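Long-range contacts in alpha-glucosidase (Bacteroides thetaiotaomicron, PDB 5XFM), which hydrolyses beta-L-arabinopyranosides and alpha-galactosides as a bifunctional, calcium-binding member of glycoside hydrolase family 97: residues M429-C435 and N447-A453; L437-E442 and R481-S486; R293-W299 and Y326-D332. The protein carries 1 engineered substitution. All blocks are in the same frame, centred on the assembly; numbering follows the deposited sequence.

Contact 1: M429-C435 and N447-A453. With CA (calcium ion), chain E.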
# COMPACT_ATOMS: atom_id res chain seq x y z
N MET A 429 -0.97 3.01 18.34
CA MET A 429 -0.84 2.92 16.89
C MET A 429 -0.52 1.49 16.49
O MET A 429 0.05 0.72 17.26
CB MET A 429 0.23 3.88 16.38
CG MET A 429 -0.07 5.33 16.63
SD MET A 429 1.26 6.44 16.11
CE MET A 429 2.32 6.33 17.55
N VAL A 430 -0.89 1.13 15.26
CA VAL A 430 -0.69 -0.23 14.77
C VAL A 430 -0.02 -0.31 13.40
O VAL A 430 -0.49 0.27 12.44
CB VAL A 430 -2.03 -0.99 14.70
CG1 VAL A 430 -1.84 -2.34 14.03
CG2 VAL A 430 -2.61 -1.16 16.08
N ILE A 431 1.10 -1.03 13.35
CA ILE A 431 1.72 -1.43 12.09
C ILE A 431 1.40 -2.90 11.82
O ILE A 431 1.48 -3.72 12.73
CB ILE A 431 3.26 -1.26 12.10
CG1 ILE A 431 3.65 0.20 12.29
CG2 ILE A 431 3.87 -1.81 10.83
CD1 ILE A 431 5.14 0.39 12.46
N PHE A 432 1.03 -3.24 10.58
CA PHE A 432 0.87 -4.64 10.22
C PHE A 432 2.04 -5.15 9.38
O PHE A 432 2.54 -4.44 8.51
CB PHE A 432 -0.42 -4.89 9.47
CG PHE A 432 -1.65 -4.70 10.30
CD1 PHE A 432 -1.76 -5.31 11.54
CD2 PHE A 432 -2.70 -3.93 9.84
CE1 PHE A 432 -2.88 -5.14 12.30
CE2 PHE A 432 -3.83 -3.76 10.60
CZ PHE A 432 -3.92 -4.36 11.83
N HIS A 433 2.45 -6.38 9.66
CA HIS A 433 3.45 -7.08 8.85
C HIS A 433 2.97 -8.49 8.55
O HIS A 433 2.04 -8.99 9.20
CB HIS A 433 4.80 -7.12 9.57
CG HIS A 433 5.70 -5.97 9.22
ND1 HIS A 433 6.94 -6.15 8.65
CD2 HIS A 433 5.55 -4.64 9.38
CE1 HIS A 433 7.51 -4.97 8.45
NE2 HIS A 433 6.68 -4.04 8.89
N GLY A 434 3.58 -9.13 7.56
CA GLY A 434 3.22 -10.48 7.16
C GLY A 434 1.75 -10.51 6.84
O GLY A 434 1.02 -11.40 7.28
N CYS A 435 1.34 -9.53 6.05
CA CYS A 435 -0.06 -9.11 6.02
C CYS A 435 -0.58 -8.85 4.62
O CYS A 435 0.16 -8.92 3.63
CB CYS A 435 -0.24 -7.84 6.85
SG CYS A 435 0.74 -6.42 6.24
N ASN A 447 -6.05 5.02 13.93
CA ASN A 447 -4.78 4.62 14.55
C ASN A 447 -3.95 3.68 13.68
O ASN A 447 -2.91 3.18 14.11
CB ASN A 447 -5.03 3.98 15.92
CG ASN A 447 -6.00 2.81 15.86
OD1 ASN A 447 -7.00 2.84 15.13
ND2 ASN A 447 -5.72 1.78 16.64
N TYR A 448 -4.38 3.47 12.44
CA TYR A 448 -3.61 2.68 11.50
C TYR A 448 -2.41 3.46 11.00
O TYR A 448 -2.55 4.58 10.51
CB TYR A 448 -4.49 2.24 10.33
CG TYR A 448 -3.70 1.66 9.19
CD1 TYR A 448 -3.14 0.39 9.28
CD2 TYR A 448 -3.49 2.38 8.03
CE1 TYR A 448 -2.39 -0.15 8.25
CE2 TYR A 448 -2.75 1.86 6.99
CZ TYR A 448 -2.21 0.59 7.10
OH TYR A 448 -1.47 0.08 6.06
N VAL A 449 -1.21 2.91 11.15
CA VAL A 449 -0.01 3.63 10.72
C VAL A 449 0.90 2.83 9.78
O VAL A 449 2.12 3.01 9.79
CB VAL A 449 0.81 4.12 11.93
CG1 VAL A 449 0.00 5.16 12.72
CG2 VAL A 449 1.23 2.95 12.81
N GLY A 450 0.32 1.97 8.95
CA GLY A 450 1.08 1.33 7.89
C GLY A 450 1.07 -0.18 7.86
O GLY A 450 0.75 -0.84 8.85
N SER A 451 1.47 -0.72 6.71
CA SER A 451 1.45 -2.16 6.46
C SER A 451 2.69 -2.59 5.68
O SER A 451 3.32 -1.79 4.98
CB SER A 451 0.21 -2.55 5.65
OG SER A 451 -0.98 -2.43 6.42
N GLU A 452 3.05 -3.87 5.79
CA GLU A 452 4.16 -4.39 5.01
C GLU A 452 3.62 -4.69 3.60
O GLU A 452 3.69 -3.83 2.72
CB GLU A 452 4.78 -5.62 5.67
CG GLU A 452 6.11 -6.10 5.07
CD GLU A 452 6.62 -7.37 5.74
OE1 GLU A 452 5.78 -8.16 6.22
OE2 GLU A 452 7.86 -7.57 5.80
N ALA A 453 3.05 -5.87 3.41
CA ALA A 453 2.45 -6.28 2.14
C ALA A 453 3.34 -5.98 0.94
O ALA A 453 2.87 -5.52 -0.10
CB ALA A 453 1.09 -5.61 1.96
CA CA E . 7.79 -9.89 6.50
O HOH W 1 8.07 -8.93 8.70
O HOH W 2 3.78 -8.75 4.53
O HOH W 3 6.24 -11.27 7.63
O HOH W 4 8.43 -12.24 5.92
O HOH W 5 9.71 -11.61 7.71

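Contact 2: L437-E442 and R481-S486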
# COMPACT_ATOMS: atom_id res chain seq x y z
N LEU A 437 -2.69 -6.41 1.71
CA LEU A 437 -2.69 -5.03 1.25
C LEU A 437 -3.69 -4.21 2.05
O LEU A 437 -4.78 -4.69 2.33
CB LEU A 437 -3.03 -4.97 -0.24
CG LEU A 437 -3.04 -3.60 -0.92
CD1 LEU A 437 -1.61 -3.21 -1.23
CD2 LEU A 437 -3.89 -3.58 -2.20
N PRO A 438 -3.31 -2.98 2.44
CA PRO A 438 -4.26 -2.07 3.10
C PRO A 438 -5.28 -1.57 2.08
O PRO A 438 -4.93 -1.30 0.94
CB PRO A 438 -3.37 -0.93 3.61
CG PRO A 438 -2.23 -0.92 2.64
CD PRO A 438 -1.98 -2.36 2.30
N ARG A 439 -6.54 -1.50 2.48
CA ARG A 439 -7.58 -1.14 1.53
C ARG A 439 -8.32 0.12 1.98
O ARG A 439 -9.48 0.06 2.41
CB ARG A 439 -8.52 -2.32 1.34
CG ARG A 439 -7.99 -3.35 0.33
CD ARG A 439 -8.23 -4.76 0.84
NE ARG A 439 -7.97 -5.82 -0.13
CZ ARG A 439 -6.97 -6.69 -0.05
NH1 ARG A 439 -6.09 -6.60 0.93
NH2 ARG A 439 -6.83 -7.63 -0.97
N GLY A 440 -7.65 1.27 1.88
CA GLY A 440 -8.22 2.52 2.34
C GLY A 440 -8.17 2.61 3.86
O GLY A 440 -8.93 3.36 4.47
N TRP A 441 -7.27 1.84 4.47
CA TRP A 441 -7.28 1.68 5.92
C TRP A 441 -6.87 2.93 6.74
O TRP A 441 -7.31 3.07 7.88
CB TRP A 441 -6.39 0.49 6.30
CG TRP A 441 -7.05 -0.83 5.99
CD1 TRP A 441 -8.21 -1.02 5.29
CD2 TRP A 441 -6.62 -2.14 6.40
NE1 TRP A 441 -8.52 -2.36 5.23
CE2 TRP A 441 -7.56 -3.07 5.90
CE3 TRP A 441 -5.53 -2.62 7.14
CZ2 TRP A 441 -7.45 -4.44 6.12
CZ3 TRP A 441 -5.42 -3.98 7.36
CH2 TRP A 441 -6.37 -4.88 6.85
N GLU A 442 -6.10 3.85 6.15
CA GLU A 442 -5.73 5.08 6.86
C GLU A 442 -6.96 5.91 7.22
O GLU A 442 -7.06 6.45 8.33
CB GLU A 442 -4.78 5.94 6.00
CG GLU A 442 -3.37 5.37 5.78
CD GLU A 442 -3.26 4.55 4.50
OE1 GLU A 442 -4.31 4.11 3.99
OE2 GLU A 442 -2.12 4.36 4.01
N ARG A 481 2.36 -0.57 -5.54
CA ARG A 481 2.04 -0.96 -4.16
C ARG A 481 1.77 0.24 -3.25
O ARG A 481 0.79 0.27 -2.52
CB ARG A 481 3.17 -1.81 -3.56
CG ARG A 481 3.13 -1.93 -2.03
CD ARG A 481 1.85 -2.59 -1.50
NE ARG A 481 1.88 -2.66 -0.04
CZ ARG A 481 1.55 -1.66 0.77
NH1 ARG A 481 1.11 -0.51 0.27
NH2 ARG A 481 1.64 -1.81 2.09
N ASN A 482 2.65 1.23 -3.32
CA ASN A 482 2.62 2.34 -2.37
C ASN A 482 1.61 3.44 -2.76
O ASN A 482 1.20 4.24 -1.91
CB ASN A 482 4.05 2.90 -2.22
CG ASN A 482 4.22 3.77 -1.00
OD1 ASN A 482 5.06 4.67 -0.98
ND2 ASN A 482 3.41 3.53 0.03
N THR A 483 1.19 3.47 -4.02
CA THR A 483 0.24 4.49 -4.49
C THR A 483 -1.15 4.31 -3.88
O THR A 483 -1.90 5.28 -3.76
CB THR A 483 0.12 4.50 -6.05
OG1 THR A 483 -0.34 5.78 -6.49
CG2 THR A 483 -0.83 3.43 -6.56
N VAL A 484 -1.52 3.09 -3.50
CA VAL A 484 -2.83 2.87 -2.91
C VAL A 484 -2.79 2.82 -1.38
O VAL A 484 -3.83 2.65 -0.74
CB VAL A 484 -3.48 1.56 -3.41
CG1 VAL A 484 -3.62 1.58 -4.93
CG2 VAL A 484 -2.66 0.36 -2.96
N GLY A 485 -1.60 2.94 -0.79
CA GLY A 485 -1.51 2.87 0.65
C GLY A 485 -0.13 2.88 1.27
O GLY A 485 0.87 2.62 0.60
N SER A 486 -0.10 3.14 2.58
CA SER A 486 1.15 3.18 3.34
C SER A 486 1.92 1.89 3.21
O SER A 486 1.37 0.80 3.34
CB SER A 486 0.87 3.46 4.82
OG SER A 486 0.37 4.76 5.03
O HOH W 6 -4.91 2.19 2.02

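Contact 3: R293-W299 and Y326-D332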
# COMPACT_ATOMS: atom_id res chain seq x y z
N ARG A 293 0.98 10.59 17.37
CA ARG A 293 2.17 11.28 16.90
C ARG A 293 2.99 10.38 15.98
O ARG A 293 3.38 9.28 16.35
CB ARG A 293 3.01 11.74 18.10
CG ARG A 293 4.28 12.50 17.75
CD ARG A 293 5.11 12.75 19.01
NE ARG A 293 6.33 13.51 18.74
CZ ARG A 293 7.23 13.82 19.67
NH1 ARG A 293 7.04 13.45 20.93
NH2 ARG A 293 8.31 14.51 19.34
N PHE A 294 3.22 10.85 14.75
CA PHE A 294 3.97 10.05 13.79
C PHE A 294 5.43 10.47 13.77
O PHE A 294 5.81 11.46 14.40
CB PHE A 294 3.35 10.18 12.40
CG PHE A 294 1.85 10.12 12.41
CD1 PHE A 294 1.18 9.04 12.97
CD2 PHE A 294 1.10 11.15 11.84
CE1 PHE A 294 -0.20 8.99 12.98
CE2 PHE A 294 -0.28 11.10 11.84
CZ PHE A 294 -0.93 10.02 12.41
N GLY A 295 6.25 9.73 13.04
CA GLY A 295 7.66 10.07 12.92
C GLY A 295 8.60 8.94 12.56
O GLY A 295 8.30 8.09 11.72
N ARG A 296 9.73 8.91 13.26
CA ARG A 296 10.87 8.10 12.86
C ARG A 296 11.26 7.16 13.98
O ARG A 296 11.18 7.51 15.16
CB ARG A 296 12.07 8.98 12.51
CG ARG A 296 11.94 9.79 11.23
CD ARG A 296 11.18 11.08 11.46
NE ARG A 296 11.71 11.84 12.59
CZ ARG A 296 12.70 12.72 12.49
NH1 ARG A 296 13.28 12.95 11.32
NH2 ARG A 296 13.11 13.37 13.58
N GLY A 297 11.67 5.95 13.61
CA GLY A 297 12.10 4.97 14.58
C GLY A 297 13.46 4.38 14.26
O GLY A 297 13.88 4.36 13.10
N THR A 298 14.17 3.95 15.29
CA THR A 298 15.34 3.12 15.10
C THR A 298 14.93 1.66 15.30
O THR A 298 13.97 1.36 16.01
CB THR A 298 16.49 3.49 16.06
OG1 THR A 298 16.02 3.44 17.41
CG2 THR A 298 16.98 4.89 15.75
N TRP A 299 15.68 0.76 14.69
CA TRP A 299 15.20 -0.60 14.52
C TRP A 299 16.39 -1.54 14.46
O TRP A 299 17.06 -1.63 13.42
CB TRP A 299 14.36 -0.69 13.24
CG TRP A 299 13.74 -2.03 12.96
CD1 TRP A 299 13.39 -2.98 13.88
CD2 TRP A 299 13.36 -2.54 11.68
NE1 TRP A 299 12.84 -4.07 13.24
CE2 TRP A 299 12.81 -3.82 11.89
CE3 TRP A 299 13.45 -2.04 10.37
CZ2 TRP A 299 12.33 -4.61 10.84
CZ3 TRP A 299 12.99 -2.83 9.33
CH2 TRP A 299 12.43 -4.10 9.57
N TYR A 326 15.11 10.95 16.97
CA TYR A 326 13.99 10.16 16.49
C TYR A 326 12.97 9.93 17.59
O TYR A 326 13.33 9.82 18.77
CB TYR A 326 14.47 8.82 15.92
CG TYR A 326 14.97 8.91 14.49
CD1 TYR A 326 15.16 10.15 13.88
CD2 TYR A 326 15.22 7.77 13.74
CE1 TYR A 326 15.60 10.24 12.57
CE2 TYR A 326 15.66 7.85 12.44
CZ TYR A 326 15.85 9.09 11.86
OH TYR A 326 16.29 9.18 10.56
N GLU A 327 11.70 9.89 17.20
CA GLU A 327 10.60 9.75 18.14
C GLU A 327 10.46 8.35 18.73
O GLU A 327 9.99 8.19 19.85
CB GLU A 327 9.27 10.15 17.49
CG GLU A 327 9.15 11.63 17.17
CD GLU A 327 10.02 12.06 16.01
OE1 GLU A 327 10.12 11.31 15.02
OE2 GLU A 327 10.62 13.16 16.09
N TYR A 328 10.81 7.34 17.95
CA TYR A 328 10.51 5.97 18.35
C TYR A 328 11.70 5.02 18.26
O TYR A 328 12.70 5.30 17.60
CB TYR A 328 9.34 5.43 17.52
CG TYR A 328 8.06 6.22 17.73
CD1 TYR A 328 7.42 6.23 18.97
CD2 TYR A 328 7.53 7.00 16.72
CE1 TYR A 328 6.27 6.97 19.17
CE2 TYR A 328 6.38 7.74 16.91
CZ TYR A 328 5.76 7.72 18.14
OH TYR A 328 4.62 8.46 18.33
N ALA A 329 11.58 3.91 18.99
CA ALA A 329 12.42 2.75 18.82
C ALA A 329 11.55 1.50 18.74
O ALA A 329 10.70 1.27 19.61
CB ALA A 329 13.43 2.63 19.96
N LEU A 330 11.74 0.71 17.69
CA LEU A 330 11.00 -0.53 17.50
C LEU A 330 11.77 -1.72 18.06
O LEU A 330 12.89 -1.99 17.64
CB LEU A 330 10.70 -0.76 16.02
CG LEU A 330 10.24 -2.16 15.62
CD1 LEU A 330 8.94 -2.56 16.32
CD2 LEU A 330 10.09 -2.28 14.11
N ILE A 331 11.17 -2.42 19.02
CA ILE A 331 11.76 -3.65 19.55
C ILE A 331 11.06 -4.84 18.91
O ILE A 331 9.84 -4.99 19.04
CB ILE A 331 11.65 -3.71 21.09
CG1 ILE A 331 12.34 -2.49 21.72
CG2 ILE A 331 12.24 -5.01 21.62
CD1 ILE A 331 12.35 -2.49 23.25
N ASP A 332 11.83 -5.69 18.23
CA ASP A 332 11.24 -6.69 17.33
C ASP A 332 11.01 -8.03 18.03
O ASP A 332 10.98 -8.10 19.26
CB ASP A 332 12.14 -6.86 16.10
CG ASP A 332 11.35 -7.07 14.81
OD1 ASP A 332 10.81 -8.17 14.57
OD2 ASP A 332 11.27 -6.10 14.03

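Contact 1: M429-C435 and N447-A453
Glu-452 lies across the ring of His-433 where two neighbouring parallel strands of the TIM barrel, 429-432 and 448-451, run out at their C-terminal ends. Its CB sits over the middle of the imidazole face, 3.7 Å from the ring centroid, a CH-pi contact. With CG anti to the backbone N (chi1 -169°) and the chain extended beyond, the carboxylate passes ND1 and reaches the calcium ion, which it grips with both oxygens: OE2 at 2.4 Å from the metal and OE1 at 2.7 Å. Glu-174 and Glu-458 supply the other protein ligands. OE1 also receives Gly-434 N at 2.8 Å, in a nearly straight bond that, with the two calcium bonds, helps fix the carboxylate's turn. At the edge of the imidazole, in its plane, ND1 is hydrogen-bonded to a calcium-bound water at 3.0 Å. With an alanine in place of His-433, Glu-452 would probably lose the face that supports its CB and CG, and that water its ring nitrogen.

Behind this shell the backbones hold the register: Val-449 N bonds to Val-430 O at 3.0 Å, and Phe-432 N to Gly-450 O. Between these bonds the register slips by one residue, a beta bulge. Val-449 CG2 packs on Ile-431 CG1. On the other face, Phe-432 CD2 approaches the edge of the Tyr-448 ring, whose OH is hydrogen-bonded to Ser-451 OG at 2.6 Å.

Contact 2: L437-E442 and R481-S486
Pro-438 and Leu-437 lie over one face of the Arg-481 guanidinium. The proline comes from the opposite direction to the arginine and sets its CD 3.7 Å from Arg-481 NH2, toward the rim of the flat group, while Leu-437 slides past the arginine chain the other way, with CD1 3.5 Å from Arg-481 CD. Arg-481 reaches this place because CG stands anti to the backbone N (chi1 164°) and the chain then bends at chi2 (61°), folding the guanidinium back over its own segment. There NH2 donates to Ser-486 O at 2.9 Å, close to the guanidinium plane. NH2 and NE also hold the carbonyls of Glu-452 and Ala-453, so the group is fixed in its rotation by bonds round its rim while aliphatic carbons cover a face. Leu-437 CD1 has a second neighbour, Val-484 CG2 at 4.1 Å, the two side chains crossing at about a right angle.

Segment 437-442 belongs to the beta-alpha-beta crossover of the TIM barrel that joins strand 429-432 to strand 448-451; Gly-440 is the N-cap of its short helix, 441-444. From that helix Glu-442, bent at chi2, turns its carboxylate to the other segment. Its OE2 takes two bonds from Ser-486: the backbone N at 2.8 Å, nearly along the C-O axis, and OG at 2.7 Å, on the anti lone pair away from OE1. OE1 accepts from Trp-279 NE1 and from a water 2.8 Å away. That water donates to Val-484 O as well and accepts from Gly-440 N at 2.9 Å, bridging the helix start to the loop of 481-486. Beside it, Pro-438 CG lies near both Ser-486 O and the CA of Gly-485, where a CB would run into it.

Contact 3: R293-W299 and Y326-D332
Gly-297 and Tyr-328 pair at the start of a parallel ladder between strands 295-299 and 328-331, neighbours in the TIM barrel whose axes, over these short segments, are turned 41° apart. Tyr-328 N bonds to Arg-296 O, Thr-298 N reaches Tyr-328 O from above the carbonyl plane, and Leu-330 N meets Thr-298 O at 2.9 Å, almost in line with the carbonyl.

Near its N-terminal side, Arg-296 meets two consecutive residues. Its CB lies over the centre of the Tyr-326 ring, 3.4 Å from the centroid, a CH-pi contact. Bends at chi2 (83°) and chi3 bring the guanidinium back so that Tyr-326 CE1 also covers its face. At the guanidinium edge, Glu-327 OE1 takes both NE and the backbone N of Arg-296, each at 3.0 Å; the NE bond is a salt bridge, in plane and on the syn lone pair. Glu-327 CG rests over the guanidinium face of Arg-293.

At the far end, Trp-299 and Leu-330 run side by side, with Leu-330 CD2 3.5 Å from the centroid of the indole five-membered ring. Trp-299 NE1 donates to Asp-332 OD2 at 2.7 Å, on the anti side but tilted 23° out of the carboxylate plane.

From the N terminus, contact 3 closes first: its loop of 26 residues is mostly helix and links the strands 295-299 and 328-331. It is complete before contact 1 opens at 429, so these two stand in series, yet they belong to one barrel sheet and meet inside it, where Met-429 CE packs against Tyr-328 OH. Contact 1 closes a loop of 11 residues. Contact 2 crosses it: 437-442 lies inside that loop, whereas 481-486 comes well after 447-453. The two touch just after strand 448-451, at Arg-481, and Pro-438 CB packs on Tyr-448 OH. Contact 2 also touches strand 206-212 of the antiparallel N-terminal region, tying it to the barrel.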